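Local coordinates for thermostable carboxypeptidase 1 (Pyrococcus furiosus, PDB 1KA2), which removes amino acids one after another from the C-terminus of peptides as a homodimeric, cobalt-dependent M32 metallocarboxypeptidase of broad specificity, at residues Y258-T263 with L327-N332; E314-I319 with D337-F342; N343-D348 with V356-F361; L220-F225 with A449-D454. All coordinates share one frame; numbering follows the deposited sequence.

Interaction 1: Y258-T263 with L327-N332; sequences YDFRRT and LPFMSN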
# COMPACT_ATOMS: atom_id res chain seq x y z
N TYR A 258 -26.38 6.16 -9.22
CA TYR A 258 -27.70 6.77 -9.06
C TYR A 258 -27.89 7.13 -7.58
O TYR A 258 -27.12 6.67 -6.74
CB TYR A 258 -28.80 5.80 -9.54
CG TYR A 258 -28.94 4.55 -8.69
CD1 TYR A 258 -29.84 4.50 -7.63
CD2 TYR A 258 -28.14 3.43 -8.93
CE1 TYR A 258 -29.95 3.35 -6.83
CE2 TYR A 258 -28.23 2.29 -8.13
CZ TYR A 258 -29.15 2.25 -7.09
OH TYR A 258 -29.25 1.12 -6.29
N ASP A 259 -28.90 7.94 -7.27
CA ASP A 259 -29.17 8.35 -5.89
C ASP A 259 -27.92 9.07 -5.37
O ASP A 259 -27.32 8.63 -4.40
CB ASP A 259 -29.47 7.12 -5.03
CG ASP A 259 -30.28 7.45 -3.79
OD1 ASP A 259 -30.37 8.63 -3.42
OD2 ASP A 259 -30.83 6.52 -3.17
N PHE A 260 -27.56 10.18 -6.00
CA PHE A 260 -26.34 10.91 -5.64
C PHE A 260 -26.14 11.31 -4.18
O PHE A 260 -25.02 11.64 -3.78
CB PHE A 260 -26.17 12.14 -6.55
CG PHE A 260 -26.96 13.36 -6.14
CD1 PHE A 260 -26.50 14.20 -5.13
CD2 PHE A 260 -28.11 13.72 -6.83
CE1 PHE A 260 -27.19 15.37 -4.81
CE2 PHE A 260 -28.80 14.89 -6.52
CZ PHE A 260 -28.34 15.72 -5.51
N ARG A 261 -27.20 11.25 -3.38
CA ARG A 261 -27.10 11.60 -1.97
C ARG A 261 -26.11 10.65 -1.28
O ARG A 261 -25.36 11.05 -0.39
CB ARG A 261 -28.47 11.46 -1.30
CG ARG A 261 -28.96 10.01 -1.23
CD ARG A 261 -30.44 9.88 -0.92
NE ARG A 261 -30.84 10.65 0.25
CZ ARG A 261 -31.42 10.14 1.33
NH1 ARG A 261 -31.68 8.83 1.39
NH2 ARG A 261 -31.75 10.94 2.34
N ARG A 262 -26.12 9.40 -1.70
CA ARG A 262 -25.26 8.38 -1.12
C ARG A 262 -23.77 8.69 -1.11
O ARG A 262 -23.13 8.70 -0.06
CB ARG A 262 -25.46 7.04 -1.83
CG ARG A 262 -26.83 6.42 -1.68
CD ARG A 262 -26.95 5.27 -2.67
NE ARG A 262 -28.28 4.68 -2.69
CZ ARG A 262 -28.74 3.86 -1.76
NH1 ARG A 262 -27.97 3.54 -0.72
NH2 ARG A 262 -29.97 3.37 -1.86
N THR A 263 -23.21 8.92 -2.29
CA THR A 263 -21.79 9.19 -2.38
C THR A 263 -21.42 10.48 -1.66
O THR A 263 -20.36 10.57 -1.04
CB THR A 263 -21.32 9.25 -3.85
OG1 THR A 263 -19.89 9.33 -3.88
CG2 THR A 263 -21.92 10.45 -4.59
N LEU A 327 -24.65 18.30 -12.66
CA LEU A 327 -25.74 17.35 -12.88
C LEU A 327 -26.85 17.94 -13.76
O LEU A 327 -27.58 18.85 -13.35
CB LEU A 327 -26.31 16.92 -11.53
CG LEU A 327 -25.27 16.41 -10.52
CD1 LEU A 327 -25.95 16.15 -9.18
CD2 LEU A 327 -24.59 15.15 -11.03
N PRO A 328 -26.99 17.42 -15.00
CA PRO A 328 -28.00 17.87 -15.96
C PRO A 328 -29.41 17.79 -15.42
O PRO A 328 -30.18 18.75 -15.52
CB PRO A 328 -27.80 16.92 -17.15
CG PRO A 328 -26.33 16.62 -17.08
CD PRO A 328 -26.13 16.38 -15.60
N PHE A 329 -29.76 16.65 -14.84
CA PHE A 329 -31.09 16.44 -14.28
C PHE A 329 -31.41 17.39 -13.13
O PHE A 329 -32.54 17.41 -12.64
CB PHE A 329 -31.25 14.99 -13.83
CG PHE A 329 -30.24 14.56 -12.82
CD1 PHE A 329 -30.34 14.97 -11.49
CD2 PHE A 329 -29.19 13.73 -13.19
CE1 PHE A 329 -29.41 14.55 -10.55
CE2 PHE A 329 -28.25 13.31 -12.26
CZ PHE A 329 -28.37 13.72 -10.93
N MET A 330 -30.42 18.17 -12.69
CA MET A 330 -30.67 19.12 -11.61
C MET A 330 -31.42 20.34 -12.09
O MET A 330 -31.93 21.11 -11.28
CB MET A 330 -29.36 19.56 -10.94
CG MET A 330 -28.98 18.73 -9.73
SD MET A 330 -30.30 18.61 -8.51
CE MET A 330 -30.12 20.21 -7.73
N SER A 331 -31.51 20.54 -13.41
CA SER A 331 -32.23 21.70 -13.93
C SER A 331 -33.75 21.56 -13.77
O SER A 331 -34.52 22.35 -14.31
CB SER A 331 -31.85 21.97 -15.40
OG SER A 331 -31.79 20.79 -16.18
N ASN A 332 -34.17 20.56 -13.00
CA ASN A 332 -35.58 20.32 -12.77
C ASN A 332 -35.90 20.35 -11.29
O ASN A 332 -37.04 20.13 -10.89
CB ASN A 332 -35.98 18.96 -13.35
CG ASN A 332 -35.90 18.92 -14.85
OD1 ASN A 332 -36.63 19.63 -15.54
ND2 ASN A 332 -35.01 18.08 -15.39
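Near the start of helix 261-278, the helix that further on bears the HEXXH motif of this M32 peptidase, F260 reaches across to L327, F329 and M330 in the turn that follows helix 313-326. The contact is a small apolar cluster in which one aromatic ring serves three partners. L327 CD1 sits over a face of the F260 ring in a CH-pi contact, 4.1 Å from the ring centroid and 14° off the ring normal. F329 comes edge first: its CE1 lies 4.0 Å from F260 CD2, which is near the plane of the F329 ring. F260 CD2 is near both partners, the L327 methyl lying above the ring and F329 CE1 approaching it obliquely, while M330 SD stands farther off, 4.5 Å from F260 CE2. F260 CG lies between its backbone N and carbonyl carbon (chi1 83°); with CB pointing toward the turn, this torsion carries the ring to L327 and F329. The turn contains a short 3-10 segment, 328-330, and S331 OG ties it from within by a bond to P328 O of 2.7 Å, beside the bond from S331 N to the same oxygen. With an alanine at F260 the ring is gone, and the L327 methyl and F329 edge are likely to lose their shared partner, opening a gap between 258-263 and the turn. Around the cluster, Y341 of helix 335-342 meets F260 edge to face, M212 of helix 209-223 touches both F260 and L327, and L323 of helix 313-326 packs against F260 and M330.

Interaction 2: E314-I319 with D337-F342; sequences EFVELI and DVYLYF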
# COMPACT_ATOMS: atom_id res chain seq x y z
N GLU A 314 -28.43 24.67 5.20
CA GLU A 314 -27.27 25.47 4.82
C GLU A 314 -26.28 24.72 3.94
O GLU A 314 -25.80 25.25 2.93
CB GLU A 314 -26.56 25.98 6.08
CG GLU A 314 -27.35 26.94 6.95
CD GLU A 314 -28.48 26.26 7.72
OE1 GLU A 314 -28.29 25.12 8.21
OE2 GLU A 314 -29.55 26.88 7.83
N PHE A 315 -25.95 23.48 4.31
CA PHE A 315 -25.01 22.69 3.51
C PHE A 315 -25.61 22.50 2.11
O PHE A 315 -24.91 22.51 1.11
CB PHE A 315 -24.74 21.32 4.17
CG PHE A 315 -23.71 20.50 3.44
CD1 PHE A 315 -22.36 20.79 3.57
CD2 PHE A 315 -24.10 19.48 2.58
CE1 PHE A 315 -21.40 20.10 2.83
CE2 PHE A 315 -23.16 18.78 1.83
CZ PHE A 315 -21.80 19.09 1.96
N VAL A 316 -26.93 22.35 2.05
CA VAL A 316 -27.62 22.17 0.78
C VAL A 316 -27.50 23.41 -0.11
O VAL A 316 -27.30 23.29 -1.32
CB VAL A 316 -29.12 21.83 1.00
CG1 VAL A 316 -29.91 22.05 -0.30
CG2 VAL A 316 -29.23 20.37 1.48
N GLU A 317 -27.65 24.59 0.49
CA GLU A 317 -27.55 25.85 -0.26
C GLU A 317 -26.12 26.03 -0.75
O GLU A 317 -25.91 26.47 -1.87
CB GLU A 317 -27.94 27.04 0.61
CG GLU A 317 -29.41 27.09 0.98
CD GLU A 317 -29.73 28.17 2.00
OE1 GLU A 317 -30.92 28.30 2.37
OE2 GLU A 317 -28.79 28.89 2.42
N LEU A 318 -25.16 25.67 0.08
CA LEU A 318 -23.74 25.78 -0.26
C LEU A 318 -23.31 24.94 -1.45
O LEU A 318 -22.51 25.38 -2.28
CB LEU A 318 -22.90 25.37 0.95
CG LEU A 318 -21.40 25.16 0.66
CD1 LEU A 318 -20.79 26.49 0.19
CD2 LEU A 318 -20.71 24.62 1.92
N ILE A 319 -23.84 23.73 -1.53
CA ILE A 319 -23.49 22.79 -2.60
C ILE A 319 -24.43 22.87 -3.81
O ILE A 319 -24.08 22.44 -4.92
CB ILE A 319 -23.52 21.34 -2.07
CG1 ILE A 319 -22.89 21.28 -0.68
CG2 ILE A 319 -22.77 20.41 -3.02
CD1 ILE A 319 -21.50 21.88 -0.59
N ASP A 337 -35.96 20.94 -2.87
CA ASP A 337 -36.11 19.58 -3.38
C ASP A 337 -34.92 18.76 -2.92
O ASP A 337 -35.05 17.58 -2.58
CB ASP A 337 -36.17 19.59 -4.91
CG ASP A 337 -37.57 19.78 -5.44
OD1 ASP A 337 -37.71 20.19 -6.62
OD2 ASP A 337 -38.53 19.52 -4.69
N VAL A 338 -33.74 19.38 -2.91
CA VAL A 338 -32.54 18.70 -2.48
C VAL A 338 -32.61 18.51 -0.98
O VAL A 338 -32.22 17.46 -0.46
CB VAL A 338 -31.26 19.49 -2.85
CG1 VAL A 338 -30.02 18.73 -2.37
CG2 VAL A 338 -31.19 19.71 -4.37
N TYR A 339 -33.13 19.51 -0.28
CA TYR A 339 -33.26 19.41 1.16
C TYR A 339 -34.14 18.23 1.55
O TYR A 339 -33.69 17.33 2.26
CB TYR A 339 -33.85 20.68 1.77
CG TYR A 339 -33.92 20.58 3.27
CD1 TYR A 339 -32.78 20.75 4.06
CD2 TYR A 339 -35.12 20.24 3.91
CE1 TYR A 339 -32.82 20.56 5.44
CE2 TYR A 339 -35.17 20.05 5.29
CZ TYR A 339 -34.02 20.22 6.05
OH TYR A 339 -34.07 20.02 7.42
N LEU A 340 -35.39 18.22 1.09
CA LEU A 340 -36.32 17.14 1.41
C LEU A 340 -35.72 15.77 1.06
O LEU A 340 -35.90 14.79 1.77
CB LEU A 340 -37.66 17.34 0.67
CG LEU A 340 -38.46 18.60 1.05
CD1 LEU A 340 -39.66 18.74 0.11
CD2 LEU A 340 -38.93 18.53 2.50
N TYR A 341 -35.00 15.73 -0.06
CA TYR A 341 -34.35 14.52 -0.53
C TYR A 341 -33.34 14.04 0.52
O TYR A 341 -33.35 12.88 0.93
CB TYR A 341 -33.66 14.84 -1.86
CG TYR A 341 -32.74 13.79 -2.42
CD1 TYR A 341 -33.12 12.45 -2.48
CD2 TYR A 341 -31.50 14.16 -2.94
CE1 TYR A 341 -32.28 11.50 -3.05
CE2 TYR A 341 -30.65 13.22 -3.52
CZ TYR A 341 -31.04 11.89 -3.57
OH TYR A 341 -30.21 10.96 -4.15
N PHE A 342 -32.48 14.96 0.98
CA PHE A 342 -31.46 14.64 1.99
C PHE A 342 -32.02 14.28 3.36
O PHE A 342 -31.29 13.77 4.21
CB PHE A 342 -30.52 15.83 2.17
CG PHE A 342 -29.37 15.88 1.19
CD1 PHE A 342 -29.49 15.33 -0.08
CD2 PHE A 342 -28.19 16.53 1.53
CE1 PHE A 342 -28.45 15.43 -0.99
CE2 PHE A 342 -27.14 16.63 0.62
CZ PHE A 342 -27.27 16.08 -0.64
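This is an apolar helix-to-helix contact, buried within the helical body of the enzyme, in which V316 of helix 313-326 faces V338, Y339 and F342 of helix 335-342. Its two methyls divide the work. CG1, anti to the backbone N (chi1 163°), rests against V338, 3.9 Å from V338 CB and equally near V338 CG1. CG2 is directed to the aromatic side, 4.0 Å from F342 CD2 and 4.4 Å from Y339 CD1, approaching both rings obliquely. The two helices are consecutive in the chain, joined by the connection 327-334; the axes of segments 314-319 and 337-342 approach to 9.5 Å, with N-to-C directions 130° apart, well short of antiparallel. V338 and F342, one helical turn apart, also pack on each other, for V338 CG1 lies 3.9 Å above one face of the F342 ring, offset toward its rim. An alanine in place of V316 lacks both methyls, and a gap would probably open between V338 and F342 on one side and helix 313-326 on the other. F342 is about 12 Å, side chain to side chain, from the metal ligand H269. F315 and I319 also touch I219 of helix 209-223.

Interaction 3: N343-D348 with V356-F361; sequences NIVRPD and VVTYNF
The backbone of 343-348 runs as an irregular loop past the approach to helix 359-375, coming closest where the CA atoms of P347 and T358 are 5.8 Å apart. V345 and V357 meet through single methyls, V345 CG2 lying 4.0 Å from V357 CG2, and the two side chains cross at about a right angle. T358 turns its two branches to different tasks. Its CG2 methyl lies against P347, 3.9 Å from P347 CA, whereas OG1, set between the backbone N and the carbonyl carbon (chi1 68°), turns to polar partners. A water bridges the segments there: it donates to T358 OG1 at 2.6 Å and accepts from D348 N at 3.2 Å. T358 OG1 is also bonded to D355, whose OD1 takes the backbone N of R346 as well, so D355 OD1 joins R346 of the loop to T358 in the lead-in to helix 359-375. This aspartate closes the predicted I/NRXXA/SD motif of the family, just ahead of the 356-361 segment. R346 itself directs its guanidinium elsewhere, to a salt bridge with E203. The contact is flanked by L187 and L191 of helix 169-192, which touch V357, T358 and P347, and by Y498 of helix 488-498, against V345 and V357.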
# COMPACT_ATOMS: atom_id res chain seq x y z
N ASN A 343 -33.30 14.54 3.59
CA ASN A 343 -33.90 14.28 4.89
C ASN A 343 -35.12 13.39 4.90
O ASN A 343 -35.88 13.38 5.86
CB ASN A 343 -34.24 15.60 5.56
CG ASN A 343 -33.02 16.36 6.02
OD1 ASN A 343 -32.63 16.27 7.17
ND2 ASN A 343 -32.39 17.09 5.11
N ILE A 344 -35.31 12.63 3.83
CA ILE A 344 -36.44 11.73 3.76
C ILE A 344 -36.49 10.88 5.02
O ILE A 344 -35.46 10.65 5.68
CB ILE A 344 -36.34 10.84 2.51
CG1 ILE A 344 -36.71 11.66 1.28
CG2 ILE A 344 -37.24 9.62 2.65
CD1 ILE A 344 -36.70 10.87 0.00
N VAL A 345 -37.69 10.44 5.38
CA VAL A 345 -37.86 9.59 6.55
C VAL A 345 -38.78 8.46 6.15
O VAL A 345 -39.89 8.70 5.68
CB VAL A 345 -38.48 10.34 7.73
CG1 VAL A 345 -38.75 9.37 8.88
CG2 VAL A 345 -37.54 11.45 8.19
N ARG A 346 -38.31 7.23 6.30
CA ARG A 346 -39.11 6.09 5.91
C ARG A 346 -38.65 4.79 6.56
O ARG A 346 -37.54 4.32 6.32
CB ARG A 346 -39.09 5.95 4.39
CG ARG A 346 -39.04 4.54 3.85
CD ARG A 346 -37.79 4.35 3.00
NE ARG A 346 -37.85 5.14 1.78
CZ ARG A 346 -36.80 5.42 1.01
NH1 ARG A 346 -35.59 4.97 1.33
NH2 ARG A 346 -36.96 6.14 -0.09
N PRO A 347 -39.49 4.22 7.43
CA PRO A 347 -39.07 2.97 8.06
C PRO A 347 -38.91 1.97 6.92
O PRO A 347 -39.73 1.94 6.00
CB PRO A 347 -40.24 2.64 8.99
CG PRO A 347 -41.42 3.32 8.34
CD PRO A 347 -40.82 4.63 7.90
N ASP A 348 -37.82 1.20 6.95
CA ASP A 348 -37.55 0.23 5.90
C ASP A 348 -36.72 -0.90 6.50
O ASP A 348 -36.24 -0.81 7.62
CB ASP A 348 -36.80 0.89 4.74
CG ASP A 348 -37.24 0.37 3.38
OD1 ASP A 348 -37.71 -0.78 3.29
OD2 ASP A 348 -37.09 1.12 2.38
N VAL A 356 -32.08 9.02 9.43
CA VAL A 356 -31.58 9.26 10.78
C VAL A 356 -32.58 9.06 11.93
O VAL A 356 -32.16 8.86 13.09
CB VAL A 356 -31.03 10.68 10.93
CG1 VAL A 356 -30.01 10.96 9.86
CG2 VAL A 356 -32.17 11.68 10.87
N VAL A 357 -33.87 9.14 11.64
CA VAL A 357 -34.89 8.98 12.67
C VAL A 357 -35.19 7.50 12.95
O VAL A 357 -35.36 7.11 14.10
CB VAL A 357 -36.18 9.72 12.27
CG1 VAL A 357 -37.16 9.74 13.44
CG2 VAL A 357 -35.85 11.15 11.85
N THR A 358 -35.21 6.69 11.89
CA THR A 358 -35.47 5.25 12.03
C THR A 358 -34.20 4.41 12.28
O THR A 358 -34.28 3.29 12.79
CB THR A 358 -36.18 4.70 10.76
OG1 THR A 358 -35.28 4.74 9.64
CG2 THR A 358 -37.41 5.54 10.43
N TYR A 359 -33.03 4.96 11.94
CA TYR A 359 -31.76 4.23 12.11
C TYR A 359 -31.54 3.57 13.48
O TYR A 359 -31.31 2.36 13.57
CB TYR A 359 -30.56 5.15 11.85
CG TYR A 359 -29.22 4.44 11.87
CD1 TYR A 359 -28.79 3.69 10.77
CD2 TYR A 359 -28.40 4.51 12.98
CE1 TYR A 359 -27.56 3.02 10.79
CE2 TYR A 359 -27.17 3.84 13.01
CZ TYR A 359 -26.76 3.10 11.91
OH TYR A 359 -25.55 2.46 11.95
N ASN A 360 -31.60 4.37 14.54
CA ASN A 360 -31.36 3.82 15.86
C ASN A 360 -32.27 2.67 16.31
O ASN A 360 -31.95 1.95 17.26
CB ASN A 360 -31.33 4.96 16.88
CG ASN A 360 -30.07 5.80 16.77
OD1 ASN A 360 -28.96 5.26 16.70
ND2 ASN A 360 -30.22 7.12 16.75
N PHE A 361 -33.40 2.47 15.64
CA PHE A 361 -34.29 1.38 16.04
C PHE A 361 -33.74 0.06 15.48
O PHE A 361 -34.00 -1.02 16.02
CB PHE A 361 -35.73 1.66 15.58
CG PHE A 361 -36.40 2.78 16.35
CD1 PHE A 361 -36.62 4.03 15.78
CD2 PHE A 361 -36.80 2.58 17.67
CE1 PHE A 361 -37.21 5.07 16.50
CE2 PHE A 361 -37.39 3.61 18.41
CZ PHE A 361 -37.60 4.86 17.82
O HOH W 1 -35.35 2.42 8.55

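Interaction 4: L220-F225 with A449-D454; sequences LQKFGF and AKAEFD
F223 directs the edge of its ring at one face of F453, a T-shaped (edge-to-face) aromatic pair with centroids 5.0 Å apart and planes at 80°. F223 CE1 and F453 CZ make the closest ring approach, 3.6 Å, while F223 CD1 stands 3.7 Å above the F453 plane, toward its rim. K222 O comes to the F453 ring obliquely, 3.4 Å from F453 CD1. The pair joins two helix ends, each finished by a Schellman motif: G224, with positive phi, terminates helix 209-223 through a bond from F225 N to L220 O of 2.9 Å, and A451, likewise with positive phi, terminates helix 444-450. F223 CG is anti to the carbonyl carbon (chi1 -75°), so although its CB bond leads away from 449-454, the ring returns to meet F453. F223 also meets W305 edge to face and touches V268 and F271 of helix 261-278, which places the pair beside the helix of the HEXXH motif; its side chain is about 9 Å from that of the metal ligand H269. L318 of helix 313-326 packs on A451 and F453. K222, its chain bent at chi2, touches A451 through its aliphatic part, with K222 CD 4.1 Å from A451 CB.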
# COMPACT_ATOMS: atom_id res chain seq x y z
N LEU A 220 -14.90 18.40 -0.55
CA LEU A 220 -13.75 18.15 0.30
C LEU A 220 -12.79 19.35 0.35
O LEU A 220 -12.20 19.63 1.39
CB LEU A 220 -13.02 16.88 -0.14
CG LEU A 220 -13.79 15.59 0.20
CD1 LEU A 220 -13.01 14.38 -0.30
CD2 LEU A 220 -14.00 15.49 1.72
N GLN A 221 -12.64 20.07 -0.76
CA GLN A 221 -11.77 21.25 -0.76
C GLN A 221 -12.44 22.36 0.05
O GLN A 221 -11.76 23.17 0.69
CB GLN A 221 -11.51 21.73 -2.19
CG GLN A 221 -11.13 20.61 -3.14
CD GLN A 221 -10.77 21.10 -4.54
OE1 GLN A 221 -9.59 21.13 -4.90
NE2 GLN A 221 -11.76 21.48 -5.33
N LYS A 222 -13.77 22.38 0.05
CA LYS A 222 -14.49 23.38 0.82
C LYS A 222 -14.29 23.11 2.30
O LYS A 222 -14.30 24.04 3.11
CB LYS A 222 -15.97 23.38 0.46
CG LYS A 222 -16.26 24.11 -0.83
CD LYS A 222 -15.74 25.54 -0.76
CE LYS A 222 -15.80 26.22 -2.11
NZ LYS A 222 -15.24 27.60 -2.07
N PHE A 223 -14.13 21.84 2.65
CA PHE A 223 -13.91 21.43 4.04
C PHE A 223 -12.44 21.63 4.43
O PHE A 223 -12.09 21.55 5.61
CB PHE A 223 -14.25 19.94 4.24
CG PHE A 223 -15.72 19.63 4.27
CD1 PHE A 223 -16.68 20.65 4.36
CD2 PHE A 223 -16.16 18.31 4.26
CE1 PHE A 223 -18.03 20.34 4.43
CE2 PHE A 223 -17.52 17.99 4.34
CZ PHE A 223 -18.45 19.01 4.42
N GLY A 224 -11.58 21.85 3.43
CA GLY A 224 -10.17 22.01 3.73
C GLY A 224 -9.45 20.68 3.87
O GLY A 224 -8.39 20.60 4.49
N PHE A 225 -10.05 19.63 3.31
CA PHE A 225 -9.46 18.29 3.34
C PHE A 225 -8.13 18.45 2.60
O PHE A 225 -8.10 18.81 1.42
CB PHE A 225 -10.40 17.31 2.62
CG PHE A 225 -10.06 15.86 2.85
CD1 PHE A 225 -9.87 15.37 4.14
CD2 PHE A 225 -9.98 14.97 1.79
CE1 PHE A 225 -9.61 14.03 4.37
CE2 PHE A 225 -9.72 13.62 2.01
CZ PHE A 225 -9.54 13.15 3.31
N ALA A 449 -23.17 27.74 5.68
CA ALA A 449 -23.66 28.26 4.41
C ALA A 449 -22.60 29.03 3.65
O ALA A 449 -22.68 29.14 2.42
CB ALA A 449 -24.88 29.14 4.65
N LYS A 450 -21.61 29.56 4.35
CA LYS A 450 -20.56 30.32 3.69
C LYS A 450 -19.24 29.56 3.51
O LYS A 450 -18.27 30.10 2.98
CB LYS A 450 -20.32 31.63 4.44
CG LYS A 450 -21.48 32.60 4.32
CD LYS A 450 -21.25 33.84 5.16
CE LYS A 450 -22.42 34.80 5.07
NZ LYS A 450 -22.25 35.93 6.03
N ALA A 451 -19.22 28.31 3.95
CA ALA A 451 -18.05 27.45 3.85
C ALA A 451 -16.93 27.85 4.81
O ALA A 451 -15.75 27.59 4.54
CB ALA A 451 -17.53 27.43 2.40
N GLU A 452 -17.29 28.49 5.91
CA GLU A 452 -16.30 28.88 6.91
C GLU A 452 -16.25 27.80 7.99
O GLU A 452 -16.83 27.95 9.08
CB GLU A 452 -16.70 30.22 7.53
CG GLU A 452 -16.65 31.38 6.55
CD GLU A 452 -17.23 32.65 7.13
OE1 GLU A 452 -16.86 33.02 8.26
OE2 GLU A 452 -18.07 33.28 6.44
N PHE A 453 -15.54 26.72 7.69
CA PHE A 453 -15.43 25.60 8.62
C PHE A 453 -14.25 25.59 9.59
O PHE A 453 -14.23 24.78 10.52
CB PHE A 453 -15.43 24.29 7.85
CG PHE A 453 -16.63 24.10 6.99
CD1 PHE A 453 -16.60 24.43 5.64
CD2 PHE A 453 -17.80 23.57 7.53
CE1 PHE A 453 -17.71 24.23 4.84
CE2 PHE A 453 -18.92 23.37 6.73
CZ PHE A 453 -18.87 23.70 5.38
N ASP A 454 -13.28 26.47 9.39
CA ASP A 454 -12.13 26.47 10.28
C ASP A 454 -12.49 26.57 11.76
O ASP A 454 -12.00 25.79 12.57
CB ASP A 454 -11.15 27.58 9.89
CG ASP A 454 -10.43 27.28 8.59
OD1 ASP A 454 -10.44 26.11 8.16
OD2 ASP A 454 -9.84 28.21 8.01

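Followed from the N terminus, the chain first enters 220-225, the end of helix 209-223, whose partner 449-454 arrives only after 223 intervening residues; interaction 4 therefore closes a large loop in which the other three contacts are nested. Inside it, interaction 1 closes a loop of 63 residues and interaction 2 one of 17, and the two cross, since 258-263, 314-319, 327-332 and 337-342 alternate in sequence; Y341 OH probably accepts from R261 N, with D259 close by. Interaction 3 then closes a short loop directly after interaction 2. F315 against F223 and L318 against F453 bring interaction 2 onto interaction 4, so helix 313-326 links helix 335-342 to the paired helix ends.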